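PDB 6AQ3: trafficking protein particle complex subunit 3 from Naegleria fowleri, which probably serves as a core subunit of the TRAPP complex in vesicle trafficking and carries a covalently bound palmitate. Local coordinates for residues A50-Q55 against K139-S144; R83-T88 against V181-Y186; N106-S111 against S118-E123. One frame throughout, in Å; residues are numbered along the deposited sequence.

All three contacts are partly buried, none wholly core or surface, yet each works differently. Contact 1 joins a helix to a loop, with no strand in either segment: one asparagine of helix 49-75 reads the backbone between helices 134-138 and 146-157. Contacts 2 and 3 reach the same antiparallel sheet, through neighbouring strands, and the same helix 85-101, which contact 2 includes and contact 3 packs on. Contact 2 sets that helix's start against strand 177-186 through aromatic side chains, whereas contact 3 is mainly backbone pairing of strand 106-108 with 116-121. They meet where V181 packs on I119 and W110 reaches the backbone of K86. Contact 1 touches neither, their centres about 24 and 20 Å away.

Contact 1: A50-Q55 against K139-S144; sequences AAINTQ and KRLYYS
The flat carboxamide of N53 faces the loop backbone on both sides of L141 and uses both of its polar atoms there. N53 OD1 accepts the backbone N-H of Y142 at 2.8 Å, in a nearly straight bond (171° at the hydrogen) whose donor is tilted somewhat out of the carbonyl plane. On the other branch, N53 ND2 donates to R140 O at 3.2 Å, with that oxygen lying in the plane of the amide. Two bonds from one planar group fix its rotation, and asparagine suits the place because its short side chain carries a donor and an acceptor side by side. With CG beside the backbone N and anti to the carbonyl carbon (chi1 -73°), the amide is directed from the helix to the loop.

Apolar groups close one flank. L141 CD1 lies 3.6 Å from N53 OD1 and 3.7 Å from I52 CG2, the leucine and isoleucine crossing at a slant; branched aliphatic side chains fit this buried side, where I52 also meets M42 of helix 25-42. On the other flank the Y142 ring passes obliquely by the amide, its CD2 3.8 Å from N53 ND2. Its hydroxyl receives R140 NH2 at 2.9 Å, edge-on in the guanidinium plane, and the ring itself packs against Y166. The guanidinium also makes a long, weak ion pair with D174.

R140 leaves helix 134-138 with positive phi (56°), and the chain then extends, presenting R140 O and Y142 N to the same amide. This is a Schellman motif at the C-terminal end of helix 134-138, followed by an extended stretch of loop, here docked by an asparagine near the start of helix 49-75 in the TRAPP component fold.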
ATOM      1  N   ALA C  50      14.139  16.413  -2.326  1.00 41.48           N
ATOM      2  CA  ALA C  50      15.008  15.769  -1.357  1.00 42.30           C
ATOM      3  C   ALA C  50      14.255  15.449  -0.072  1.00 38.59           C
ATOM      4  O   ALA C  50      14.365  14.339   0.459  1.00 47.15           O
ATOM      5  CB  ALA C  50      16.212  16.666  -1.077  1.00 41.01           C
ATOM      6  N   ALA C  51      13.438  16.380   0.413  1.00 37.38           N
ATOM      7  CA  ALA C  51      12.651  16.092   1.610  1.00 35.91           C
ATOM      8  C   ALA C  51      11.667  14.960   1.355  1.00 38.06           C
ATOM      9  O   ALA C  51      11.331  14.207   2.276  1.00 44.20           O
ATOM     10  CB  ALA C  51      11.924  17.339   2.091  1.00 34.30           C
ATOM     11  N   ILE C  52      11.149  14.865   0.131  1.00 37.44           N
ATOM     12  CA  ILE C  52      10.265  13.752  -0.208  1.00 38.81           C
ATOM     13  C   ILE C  52      11.015  12.437  -0.092  1.00 37.43           C
ATOM     14  O   ILE C  52      10.532  11.477   0.521  1.00 43.21           O
ATOM     15  CB  ILE C  52       9.689  13.924  -1.621  1.00 34.10           C
ATOM     16  CG1 ILE C  52       8.743  15.107  -1.668  1.00 37.02           C
ATOM     17  CG2 ILE C  52       9.034  12.595  -2.097  1.00 33.21           C
ATOM     18  CD1 ILE C  52       8.203  15.369  -3.047  1.00 41.96           C
ATOM     19  N   ASN C  53      12.194  12.361  -0.710  1.00 35.38           N
ATOM     20  CA  ASN C  53      13.030  11.171  -0.571  1.00 41.40           C
ATOM     21  C   ASN C  53      13.209  10.805   0.904  1.00 43.92           C
ATOM     22  O   ASN C  53      12.991   9.658   1.309  1.00 46.78           O
ATOM     23  CB  ASN C  53      14.395  11.407  -1.242  1.00 33.14           C
ATOM     24  CG  ASN C  53      14.292  11.396  -2.767  1.00 41.68           C
ATOM     25  OD1 ASN C  53      13.277  10.940  -3.324  1.00 47.01           O
ATOM     26  ND2 ASN C  53      15.355  11.823  -3.450  1.00 33.87           N
ATOM     27  N   THR C  54      13.552  11.793   1.730  1.00 50.13           N
ATOM     28  CA  THR C  54      13.815  11.541   3.146  1.00 46.26           C
ATOM     29  C   THR C  54      12.577  11.049   3.888  1.00 48.82           C
ATOM     30  O   THR C  54      12.668  10.121   4.700  1.00 46.20           O
ATOM     31  CB  THR C  54      14.375  12.808   3.778  1.00 45.33           C
ATOM     32  OG1 THR C  54      15.637  13.090   3.159  1.00 47.49           O
ATOM     33  CG2 THR C  54      14.537  12.652   5.294  1.00 39.29           C
ATOM     34  N   GLN C  55      11.413  11.652   3.641  1.00 48.19           N
ATOM     35  CA  GLN C  55      10.206  11.203   4.328  0.51 48.72           C
ATOM     36  C   GLN C  55       9.789   9.802   3.895  1.00 49.91           C
ATOM     37  O   GLN C  55       9.234   9.040   4.700  1.00 45.07           O
ATOM     38  CB  GLN C  55       9.076  12.196   4.088  0.51 51.44           C
ATOM     39  CG  GLN C  55       9.184  13.402   4.974  0.51 59.63           C
ATOM     40  CD  GLN C  55       9.066  13.021   6.432  0.51 59.55           C
ATOM     41  OE1 GLN C  55       8.113  12.336   6.826  0.51 55.53           O
ATOM     42  NE2 GLN C  55      10.042  13.442   7.242  0.51 58.69           N
ATOM     43  N   LYS C 139      15.338  16.449 -10.744  1.00 57.02           N
ATOM     44  CA  LYS C 139      15.489  16.578  -9.305  1.00 52.40           C
ATOM     45  C   LYS C 139      15.762  15.251  -8.616  1.00 48.67           C
ATOM     46  O   LYS C 139      15.948  15.226  -7.389  1.00 47.71           O
ATOM     47  CB  LYS C 139      14.246  17.249  -8.714  1.00 54.72           C
ATOM     48  CG  LYS C 139      14.134  18.741  -9.062  1.00 54.42           C
ATOM     49  CD  LYS C 139      12.838  19.314  -8.503  1.00 65.98           C
ATOM     50  CE  LYS C 139      12.446  20.635  -9.158  1.00 71.47           C
ATOM     51  NZ  LYS C 139      10.968  20.685  -9.446  1.00 74.46           N
ATOM     52  N   ARG C 140      15.798  14.154  -9.369  1.00 47.43           N
ATOM     53  CA  ARG C 140      16.171  12.831  -8.856  1.00 44.77           C
ATOM     54  C   ARG C 140      15.304  12.412  -7.663  1.00 51.00           C
ATOM     55  O   ARG C 140      15.799  12.013  -6.604  1.00 51.89           O
ATOM     56  CB  ARG C 140      17.668  12.770  -8.512  1.00 41.76           C
ATOM     57  CG  ARG C 140      18.508  12.674  -9.786  1.00 51.65           C
ATOM     58  CD  ARG C 140      19.971  12.357  -9.580  1.00 52.74           C
ATOM     59  NE  ARG C 140      20.120  10.931  -9.294  1.00 61.19           N
ATOM     60  CZ  ARG C 140      20.215   9.986 -10.227  1.00 57.53           C
ATOM     61  NH1 ARG C 140      20.162  10.310 -11.518  1.00 60.87           N
ATOM     62  NH2 ARG C 140      20.342   8.716  -9.878  1.00 45.17           N
ATOM     63  N   LEU C 141      13.991  12.440  -7.862  1.00 46.87           N
ATOM     64  CA  LEU C 141      13.118  11.705  -6.956  1.00 40.90           C
ATOM     65  C   LEU C 141      13.487  10.231  -6.982  1.00 46.62           C
ATOM     66  O   LEU C 141      13.713   9.648  -8.050  1.00 47.52           O
ATOM     67  CB  LEU C 141      11.660  11.862  -7.394  1.00 41.09           C
ATOM     68  CG  LEU C 141      10.626  10.932  -6.773  1.00 41.59           C
ATOM     69  CD1 LEU C 141      10.334  11.381  -5.353  1.00 41.28           C
ATOM     70  CD2 LEU C 141       9.353  10.906  -7.643  1.00 47.27           C
ATOM     71  N   TYR C 142      13.558   9.621  -5.808  1.00 45.39           N
ATOM     72  CA  TYR C 142      13.701   8.170  -5.732  1.00 45.71           C
ATOM     73  C   TYR C 142      12.338   7.611  -5.337  1.00 44.66           C
ATOM     74  O   TYR C 142      12.034   7.400  -4.153  1.00 44.91           O
ATOM     75  CB  TYR C 142      14.814   7.769  -4.774  1.00 46.44           C
ATOM     76  CG  TYR C 142      16.184   7.959  -5.377  1.00 48.27           C
ATOM     77  CD1 TYR C 142      16.539   7.300  -6.560  1.00 48.03           C
ATOM     78  CD2 TYR C 142      17.145   8.769  -4.751  1.00 47.93           C
ATOM     79  CE1 TYR C 142      17.813   7.457  -7.122  1.00 47.93           C
ATOM     80  CE2 TYR C 142      18.429   8.938  -5.307  1.00 44.63           C
ATOM     81  CZ  TYR C 142      18.747   8.276  -6.494  1.00 49.23           C
ATOM     82  OH  TYR C 142      19.989   8.420  -7.061  1.00 45.98           O
ATOM     83  N   TYR C 143      11.540   7.336  -6.370  1.00 40.16           N
ATOM     84  CA  TYR C 143      10.141   6.952  -6.216  1.00 39.88           C
ATOM     85  C   TYR C 143       9.943   5.850  -5.178  1.00 39.50           C
ATOM     86  O   TYR C 143       8.978   5.890  -4.407  1.00 34.92           O
ATOM     87  CB  TYR C 143       9.603   6.502  -7.572  1.00 42.55           C
ATOM     88  CG  TYR C 143       8.115   6.245  -7.577  1.00 41.43           C
ATOM     89  CD1 TYR C 143       7.206   7.279  -7.786  1.00 44.40           C
ATOM     90  CD2 TYR C 143       7.624   4.974  -7.344  1.00 39.36           C
ATOM     91  CE1 TYR C 143       5.824   7.038  -7.792  1.00 44.24           C
ATOM     92  CE2 TYR C 143       6.285   4.729  -7.337  1.00 46.12           C
ATOM     93  CZ  TYR C 143       5.386   5.758  -7.557  1.00 45.29           C
ATOM     94  OH  TYR C 143       4.052   5.471  -7.528  1.00 50.60           O
ATOM     95  N   SER C 144      10.842   4.862  -5.140  1.00 40.06           N
ATOM     96  CA  SER C 144      10.735   3.705  -4.254  1.00 38.06           C
ATOM     97  C   SER C 144      11.596   3.811  -2.999  1.00 40.65           C
ATOM     98  O   SER C 144      11.942   2.777  -2.417  1.00 41.61           O
ATOM     99  CB  SER C 144      11.122   2.433  -4.994  1.00 37.37           C
ATOM    100  OG  SER C 144      10.236   2.189  -6.047  1.00 49.96           O
TER

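Contact 2: R83-T88 against V181-Y186; sequences REFKDT and VRLKEY. With EDO (1,2-ethanediol), chain O.
Y186 OH is met by the backbone N-H of F85 and by a bound 1,2-ethanediol, probably from the crystallisation liquor. The N-H points at it near the ring edge, 3.1 Å from F85 N to Y186 OH and nearly straight (169°). The diol puts O2 against the same hydroxyl, though at a separation too short to be trusted, so any bridge to the tyrosine is doubtful. Its other oxygen, O1, accepts from K86 N and is bonded to E84 OE1 at 3.0 Å, linking these two residues at the beginning of the helix. E84 reaches it through a chain bent at chi2, crossing the tyrosine side chain at about a right angle.

Next to this polar patch the contact turns apolar. A chi1 of 174° swings the F85 ring away from its own N and brings the ring face against the strand at L183, whose CB stands over its centre, 3.7 Å from the centroid, in a CH-pi contact. V181 O meets the ring edge, 3.5 Å from F85 CZ, and V181 CG1 packs on F85 CE1 at 3.7 Å. A phenylalanine suits the place, offering a broad face to strand backbone and side chains alike.

A classic beta bulge, with K184 and E185 both opposite R161 of the neighbouring strand, shifts the usual alternation, and so Y186 joins V181 and L183 on the side facing helix 85-101. L183 CD2 then lies over one face of the Y186 ring. R182 points away from the helix and forms salt bridges with E163 and E165. One turn into the helix, T88 OG1 bonds F85 O at 2.7 Å, while T88 also touches the bound palmitate and F85 packs on Y117.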
ATOM      1  N   ARG C  83      24.170 -12.844  12.006  1.00 68.55           N
ATOM      2  CA  ARG C  83      25.307 -12.481  12.840  1.00 79.87           C
ATOM      3  C   ARG C  83      26.229 -11.507  12.122  1.00 84.53           C
ATOM      4  O   ARG C  83      26.762 -10.580  12.744  1.00 89.89           O
ATOM      5  CB  ARG C  83      26.104 -13.735  13.221  1.00 79.98           C
ATOM      6  CG  ARG C  83      27.149 -13.492  14.292  1.00 91.70           C
ATOM      7  CD  ARG C  83      28.074 -14.682  14.484  1.00 96.66           C
ATOM      8  NE  ARG C  83      29.153 -14.683  13.495  1.00103.40           N
ATOM      9  CZ  ARG C  83      29.144 -15.391  12.370  1.00107.59           C
ATOM     10  NH1 ARG C  83      30.179 -15.324  11.546  1.00109.27           N
ATOM     11  NH2 ARG C  83      28.096 -16.149  12.058  1.00107.32           N
ATOM     12  N   GLU C  84      26.421 -11.687  10.820  1.00 76.95           N
ATOM     13  CA  GLU C  84      27.337 -10.845  10.074  1.00 76.67           C
ATOM     14  C   GLU C  84      26.588 -10.042   9.018  1.00 68.00           C
ATOM     15  O   GLU C  84      25.653 -10.539   8.381  1.00 58.98           O
ATOM     16  CB  GLU C  84      28.443 -11.680   9.419  1.00 78.28           C
ATOM     17  CG  GLU C  84      29.499 -12.169  10.406  1.00 89.66           C
ATOM     18  CD  GLU C  84      30.563 -11.113  10.665  1.00 99.61           C
ATOM     19  OE1 GLU C  84      31.155 -10.613   9.685  1.00103.12           O
ATOM     20  OE2 GLU C  84      30.785 -10.756  11.845  1.00104.00           O
ATOM     21  N   PHE C  85      27.078  -8.817   8.802  1.00 66.78           N
ATOM     22  CA  PHE C  85      26.506  -7.900   7.821  1.00 63.89           C
ATOM     23  C   PHE C  85      26.535  -8.503   6.426  1.00 74.58           C
ATOM     24  O   PHE C  85      25.609  -8.297   5.635  1.00 79.50           O
ATOM     25  CB  PHE C  85      27.269  -6.575   7.846  1.00 60.91           C
ATOM     26  CG  PHE C  85      26.852  -5.597   6.754  1.00 65.44           C
ATOM     27  CD1 PHE C  85      25.672  -4.867   6.848  1.00 56.67           C
ATOM     28  CD2 PHE C  85      27.654  -5.421   5.634  1.00 64.92           C
ATOM     29  CE1 PHE C  85      25.305  -3.973   5.851  1.00 59.27           C
ATOM     30  CE2 PHE C  85      27.298  -4.535   4.640  1.00 60.66           C
ATOM     31  CZ  PHE C  85      26.118  -3.808   4.746  1.00 62.87           C
ATOM     32  N   LYS C  86      27.626  -9.191   6.085  1.00 77.41           N
ATOM     33  CA  LYS C  86      27.727  -9.844   4.784  1.00 79.63           C
ATOM     34  C   LYS C  86      26.569 -10.809   4.544  1.00 68.74           C
ATOM     35  O   LYS C  86      26.155 -10.993   3.399  1.00 61.90           O
ATOM     36  CB  LYS C  86      29.066 -10.584   4.673  1.00 85.12           C
ATOM     37  N   ASP C  87      26.022 -11.413   5.608  1.00 67.59           N
ATOM     38  CA  ASP C  87      24.920 -12.360   5.458  1.00 73.55           C
ATOM     39  C   ASP C  87      23.616 -11.680   5.052  1.00 73.01           C
ATOM     40  O   ASP C  87      22.737 -12.339   4.485  1.00 73.43           O
ATOM     41  CB  ASP C  87      24.661 -13.103   6.770  1.00 80.60           C
ATOM     42  CG  ASP C  87      25.858 -13.885   7.252  1.00 91.66           C
ATOM     43  OD1 ASP C  87      26.566 -14.463   6.398  1.00 92.63           O
ATOM     44  OD2 ASP C  87      26.081 -13.919   8.489  1.00 93.62           O
ATOM     45  N   THR C  88      23.465 -10.386   5.334  1.00 63.67           N
ATOM     46  CA  THR C  88      22.202  -9.731   5.043  1.00 61.29           C
ATOM     47  C   THR C  88      21.952  -9.627   3.552  1.00 59.92           C
ATOM     48  O   THR C  88      20.791  -9.553   3.142  1.00 59.79           O
ATOM     49  CB  THR C  88      22.164  -8.337   5.671  1.00 57.70           C
ATOM     50  OG1 THR C  88      23.101  -7.493   4.990  1.00 60.76           O
ATOM     51  CG2 THR C  88      22.530  -8.414   7.161  1.00 58.78           C
ATOM     52  N   VAL C 181      23.991  -0.594   0.371  1.00 50.59           N
ATOM     53  CA  VAL C 181      23.844  -0.890   1.795  1.00 48.88           C
ATOM     54  C   VAL C 181      25.233  -0.863   2.413  1.00 53.30           C
ATOM     55  O   VAL C 181      26.099  -1.648   2.009  1.00 52.02           O
ATOM     56  CB  VAL C 181      23.175  -2.255   2.043  1.00 48.41           C
ATOM     57  CG1 VAL C 181      22.904  -2.435   3.514  1.00 40.79           C
ATOM     58  CG2 VAL C 181      21.862  -2.388   1.222  1.00 46.49           C
ATOM     59  N   ARG C 182      25.438   0.013   3.406  1.00 59.02           N
ATOM     60  CA  ARG C 182      26.732   0.203   4.061  1.00 68.41           C
ATOM     61  C   ARG C 182      26.603   0.057   5.574  1.00 64.38           C
ATOM     62  O   ARG C 182      25.715   0.656   6.188  1.00 55.93           O
ATOM     63  CB  ARG C 182      27.319   1.570   3.700  1.00 74.55           C
ATOM     64  CG  ARG C 182      27.579   1.676   2.202  1.00 84.29           C
ATOM     65  CD  ARG C 182      28.158   2.999   1.737  1.00 87.91           C
ATOM     66  NE  ARG C 182      27.166   4.072   1.792  1.00 87.08           N
ATOM     67  CZ  ARG C 182      27.134   5.030   2.713  1.00 80.95           C
ATOM     68  NH1 ARG C 182      28.059   5.069   3.677  1.00 69.85           N
ATOM     69  NH2 ARG C 182      26.177   5.959   2.653  1.00 71.96           N
ATOM     70  N   LEU C 183      27.480  -0.759   6.164  1.00 63.91           N
ATOM     71  CA  LEU C 183      27.508  -0.950   7.610  1.00 66.18           C
ATOM     72  C   LEU C 183      28.253   0.188   8.312  1.00 67.46           C
ATOM     73  O   LEU C 183      29.406   0.487   7.981  1.00 71.27           O
ATOM     74  CB  LEU C 183      28.174  -2.280   7.957  1.00 64.54           C
ATOM     75  CG  LEU C 183      28.422  -2.467   9.453  1.00 56.12           C
ATOM     76  CD1 LEU C 183      27.086  -2.740  10.126  1.00 54.74           C
ATOM     77  CD2 LEU C 183      29.409  -3.598   9.734  1.00 59.19           C
ATOM     78  N   LYS C 184      27.596   0.813   9.287  1.00 65.12           N
ATOM     79  CA  LYS C 184      28.185   1.869  10.110  1.00 70.61           C
ATOM     80  C   LYS C 184      28.714   1.348  11.437  1.00 79.97           C
ATOM     81  O   LYS C 184      29.845   1.659  11.819  1.00 87.16           O
ATOM     82  CB  LYS C 184      27.153   2.980  10.344  1.00 73.78           C
ATOM     83  CG  LYS C 184      26.948   3.860   9.127  1.00 75.42           C
ATOM     84  CD  LYS C 184      28.320   4.451   8.797  1.00 83.17           C
ATOM     85  CE  LYS C 184      28.449   5.022   7.409  1.00 85.95           C
ATOM     86  NZ  LYS C 184      29.818   5.608   7.299  1.00 90.11           N
ATOM     87  N   GLU C 185      27.934   0.530  12.131  1.00 74.34           N
ATOM     88  CA  GLU C 185      28.436  -0.089  13.343  1.00 75.07           C
ATOM     89  C   GLU C 185      27.507  -1.219  13.735  1.00 77.53           C
ATOM     90  O   GLU C 185      26.299  -1.165  13.482  1.00 78.05           O
ATOM     91  CB  GLU C 185      28.570   0.906  14.507  1.00 87.88           C
ATOM     92  CG  GLU C 185      27.265   1.360  15.126  1.00 96.69           C
ATOM     93  CD  GLU C 185      27.469   2.368  16.244  1.00111.99           C
ATOM     94  OE1 GLU C 185      28.625   2.570  16.685  1.00118.92           O
ATOM     95  OE2 GLU C 185      26.467   2.983  16.662  1.00115.96           O
ATOM     96  N   TYR C 186      28.095  -2.238  14.360  1.00 78.59           N
ATOM     97  CA  TYR C 186      27.327  -3.269  15.028  1.00 77.54           C
ATOM     98  C   TYR C 186      26.873  -2.710  16.366  1.00 77.68           C
ATOM     99  O   TYR C 186      27.664  -2.101  17.089  1.00 79.58           O
ATOM    100  CB  TYR C 186      28.181  -4.514  15.242  1.00 80.21           C
ATOM    101  CG  TYR C 186      28.477  -5.301  13.987  1.00 78.00           C
ATOM    102  CD1 TYR C 186      27.473  -6.008  13.335  1.00 67.59           C
ATOM    103  CD2 TYR C 186      29.772  -5.385  13.490  1.00 75.52           C
ATOM    104  CE1 TYR C 186      27.744  -6.758  12.214  1.00 68.69           C
ATOM    105  CE2 TYR C 186      30.055  -6.130  12.362  1.00 76.61           C
ATOM    106  CZ  TYR C 186      29.033  -6.820  11.728  1.00 77.14           C
ATOM    107  OH  TYR C 186      29.305  -7.573  10.604  1.00 72.59           O
TER
HETATM  108  C1  EDO O 202      31.102  -8.446   7.150  1.00 76.47           C
HETATM  109  O1  EDO O 202      29.849  -9.048   7.511  1.00 74.16           O
HETATM  110  C2  EDO O 202      31.258  -7.071   7.793  1.00 76.45           C
HETATM  111  O2  EDO O 202      31.170  -7.187   9.217  1.00 78.50           O

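Contact 3: N106-S111 against S118-E123; sequences NVTNWS and SIVFDE
N106 and V120 exchange two backbone hydrogen bonds: N106 N gives to V120 O at 2.9 Å, and V120 N returns one to N106 O at 2.8 Å. T108 and S118 repeat the pattern, T108 N to S118 O at 3.1 Å and S118 N to T108 O at 3.0 Å. The non-hydrogen-bonded pair V107 and I119 sits between them, where CA-H...O contacts fill in, V107 CA lying 3.3 Å from S118 O.

On the face shared by N106, T108, S118 and V120, the T108 and V120 side chains cross at about a right angle. T108 OG1 sits between its backbone N and carbonyl carbon (chi1 70°), which turns it to V120 CG1 at 3.9 Å; CG2 of T108 meanwhile meets CG2 of V120. Such beta-branched residues favour extended backbone.

The two strands form a beta hairpin with strongly twisted arms, their directions 134° apart, and 106-108 is an edge strand of the sheet within this chain. N109 ends the pairing with a positive phi (55°), which asparagine tolerates well, and its carbonyl oxygen is held by R180.

Farther out, V107 and I119 point to the other face, toward helix 85-101: V107 rests on the small residues A89 and A93, I119 on I92. S118 OG is bonded to R180 and E178 of strand 177-186, the hairpin's neighbour in the sheet, and N106 OD1 takes a hydrogen bond from K94.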
ATOM      1  N   ASN C 106      19.896  -9.115  -7.230  1.00 60.91           N
ATOM      2  CA  ASN C 106      21.254  -9.637  -7.192  1.00 68.31           C
ATOM      3  C   ASN C 106      22.153  -8.706  -6.385  1.00 64.45           C
ATOM      4  O   ASN C 106      21.877  -7.510  -6.237  1.00 57.07           O
ATOM      5  CB  ASN C 106      21.754  -9.838  -8.613  1.00 69.85           C
ATOM      6  CG  ASN C 106      21.116 -11.047  -9.267  1.00 76.61           C
ATOM      7  OD1 ASN C 106      21.004 -12.107  -8.652  1.00 81.94           O
ATOM      8  ND2 ASN C 106      20.572 -10.857 -10.463  1.00 70.48           N
ATOM      9  N   VAL C 107      23.239  -9.282  -5.870  1.00 66.71           N
ATOM     10  CA  VAL C 107      24.252  -8.587  -5.076  1.00 63.77           C
ATOM     11  C   VAL C 107      25.516  -8.396  -5.905  1.00 67.00           C
ATOM     12  O   VAL C 107      26.055  -9.363  -6.457  1.00 68.48           O
ATOM     13  CB  VAL C 107      24.591  -9.370  -3.796  1.00 62.24           C
ATOM     14  CG1 VAL C 107      25.682  -8.652  -3.021  1.00 59.91           C
ATOM     15  CG2 VAL C 107      23.364  -9.542  -2.928  1.00 59.04           C
ATOM     16  N   THR C 108      26.041  -7.172  -5.913  1.00 65.20           N
ATOM     17  CA  THR C 108      27.250  -6.838  -6.656  1.00 71.31           C
ATOM     18  C   THR C 108      27.994  -5.742  -5.912  1.00 68.02           C
ATOM     19  O   THR C 108      27.566  -5.279  -4.848  1.00 68.06           O
ATOM     20  CB  THR C 108      26.960  -6.322  -8.076  1.00 85.45           C
ATOM     21  OG1 THR C 108      26.361  -5.022  -7.989  1.00 85.44           O
ATOM     22  CG2 THR C 108      26.038  -7.251  -8.858  1.00 88.46           C
ATOM     23  N   ASN C 109      29.133  -5.343  -6.485  1.00 59.66           N
ATOM     24  CA  ASN C 109      29.913  -4.193  -6.022  1.00 63.00           C
ATOM     25  C   ASN C 109      30.267  -4.305  -4.541  1.00 67.54           C
ATOM     26  O   ASN C 109      30.141  -3.347  -3.777  1.00 76.09           O
ATOM     27  CB  ASN C 109      29.166  -2.882  -6.296  1.00 67.84           C
ATOM     28  CG  ASN C 109      28.770  -2.713  -7.758  1.00 75.58           C
ATOM     29  OD1 ASN C 109      27.785  -2.039  -8.073  1.00 76.89           O
ATOM     30  ND2 ASN C 109      29.542  -3.312  -8.657  1.00 84.91           N
ATOM     31  N   TRP C 110      30.723  -5.489  -4.136  1.00 63.91           N
ATOM     32  CA  TRP C 110      31.190  -5.663  -2.770  1.00 69.57           C
ATOM     33  C   TRP C 110      32.385  -4.763  -2.498  1.00 77.34           C
ATOM     34  O   TRP C 110      33.212  -4.521  -3.379  1.00 83.33           O
ATOM     35  CB  TRP C 110      31.607  -7.114  -2.510  1.00 71.01           C
ATOM     36  CG  TRP C 110      30.493  -8.013  -2.226  1.00 72.03           C
ATOM     37  CD1 TRP C 110      29.894  -8.874  -3.088  1.00 70.80           C
ATOM     38  CD2 TRP C 110      29.810  -8.142  -0.979  1.00 72.18           C
ATOM     39  NE1 TRP C 110      28.882  -9.551  -2.450  1.00 71.54           N
ATOM     40  CE2 TRP C 110      28.804  -9.111  -1.155  1.00 71.24           C
ATOM     41  CE3 TRP C 110      29.954  -7.531   0.276  1.00 65.18           C
ATOM     42  CZ2 TRP C 110      27.938  -9.479  -0.132  1.00 68.41           C
ATOM     43  CZ3 TRP C 110      29.092  -7.887   1.286  1.00 62.28           C
ATOM     44  CH2 TRP C 110      28.096  -8.859   1.080  1.00 68.80           C
ATOM     45  N   SER C 111      32.462  -4.243  -1.282  1.00 74.99           N
ATOM     46  CA  SER C 111      33.689  -3.586  -0.874  1.00 81.82           C
ATOM     47  C   SER C 111      34.706  -4.629  -0.422  1.00 90.19           C
ATOM     48  O   SER C 111      34.365  -5.768  -0.089  1.00 86.49           O
ATOM     49  CB  SER C 111      33.419  -2.578   0.243  1.00 85.40           C
ATOM     50  OG  SER C 111      32.930  -3.222   1.400  1.00 83.20           O
ATOM     51  N   SER C 118      25.846  -3.669  -3.042  1.00 65.85           N
ATOM     52  CA  SER C 118      24.697  -3.098  -3.722  1.00 62.32           C
ATOM     53  C   SER C 118      23.711  -4.207  -4.034  1.00 60.71           C
ATOM     54  O   SER C 118      24.103  -5.360  -4.253  1.00 54.03           O
ATOM     55  CB  SER C 118      25.082  -2.381  -5.016  1.00 63.44           C
ATOM     56  OG  SER C 118      25.867  -1.234  -4.749  1.00 66.00           O
ATOM     57  N   ILE C 119      22.429  -3.843  -4.058  1.00 57.29           N
ATOM     58  CA  ILE C 119      21.352  -4.735  -4.470  1.00 57.43           C
ATOM     59  C   ILE C 119      20.839  -4.195  -5.799  1.00 54.94           C
ATOM     60  O   ILE C 119      20.308  -3.081  -5.859  1.00 49.01           O
ATOM     61  CB  ILE C 119      20.228  -4.796  -3.415  1.00 60.59           C
ATOM     62  CG1 ILE C 119      20.738  -5.360  -2.081  1.00 67.31           C
ATOM     63  CG2 ILE C 119      19.082  -5.651  -3.897  1.00 59.16           C
ATOM     64  CD1 ILE C 119      19.702  -5.332  -0.947  1.00 61.03           C
ATOM     65  N   VAL C 120      21.010  -4.965  -6.869  1.00 56.18           N
ATOM     66  CA  VAL C 120      20.619  -4.530  -8.207  1.00 56.86           C
ATOM     67  C   VAL C 120      19.459  -5.380  -8.704  1.00 57.95           C
ATOM     68  O   VAL C 120      19.419  -6.591  -8.468  1.00 57.64           O
ATOM     69  CB  VAL C 120      21.802  -4.589  -9.199  1.00 57.88           C
ATOM     70  CG1 VAL C 120      22.869  -3.560  -8.820  1.00 54.31           C
ATOM     71  CG2 VAL C 120      22.390  -5.975  -9.253  1.00 57.61           C
ATOM     72  N   PHE C 121      18.519  -4.739  -9.403  1.00 57.54           N
ATOM     73  CA  PHE C 121      17.357  -5.425  -9.953  1.00 57.32           C
ATOM     74  C   PHE C 121      16.809  -4.624 -11.131  1.00 54.74           C
ATOM     75  O   PHE C 121      16.915  -3.395 -11.148  1.00 62.17           O
ATOM     76  CB  PHE C 121      16.258  -5.654  -8.897  1.00 50.86           C
ATOM     77  CG  PHE C 121      15.935  -4.457  -8.052  1.00 45.80           C
ATOM     78  CD1 PHE C 121      16.796  -4.026  -7.051  1.00 46.21           C
ATOM     79  CD2 PHE C 121      14.721  -3.798  -8.219  1.00 46.42           C
ATOM     80  CE1 PHE C 121      16.469  -2.949  -6.253  1.00 48.92           C
ATOM     81  CE2 PHE C 121      14.378  -2.715  -7.433  1.00 43.71           C
ATOM     82  CZ  PHE C 121      15.247  -2.280  -6.447  1.00 45.85           C
ATOM     83  N   ASP C 122      16.291  -5.328 -12.139  1.00 52.59           N
ATOM     84  CA  ASP C 122      15.793  -4.669 -13.343  1.00 57.40           C
ATOM     85  C   ASP C 122      14.287  -4.401 -13.345  1.00 62.07           C
ATOM     86  O   ASP C 122      13.834  -3.586 -14.157  1.00 66.52           O
ATOM     87  CB  ASP C 122      16.220  -5.430 -14.614  1.00 59.65           C
ATOM     88  CG  ASP C 122      15.691  -6.849 -14.697  1.00 63.85           C
ATOM     89  OD1 ASP C 122      15.083  -7.333 -13.716  1.00 68.71           O
ATOM     90  OD2 ASP C 122      15.898  -7.479 -15.774  1.00 66.34           O
ATOM     91  N   GLU C 123      13.493  -5.059 -12.494  1.00 59.12           N
ATOM     92  CA  GLU C 123      12.044  -4.849 -12.478  1.00 54.66           C
ATOM     93  C   GLU C 123      11.569  -4.488 -11.077  1.00 53.89           C
ATOM     94  O   GLU C 123      12.123  -4.946 -10.080  1.00 61.02           O
ATOM     95  CB  GLU C 123      11.282  -6.091 -12.961  1.00 56.24           C
TER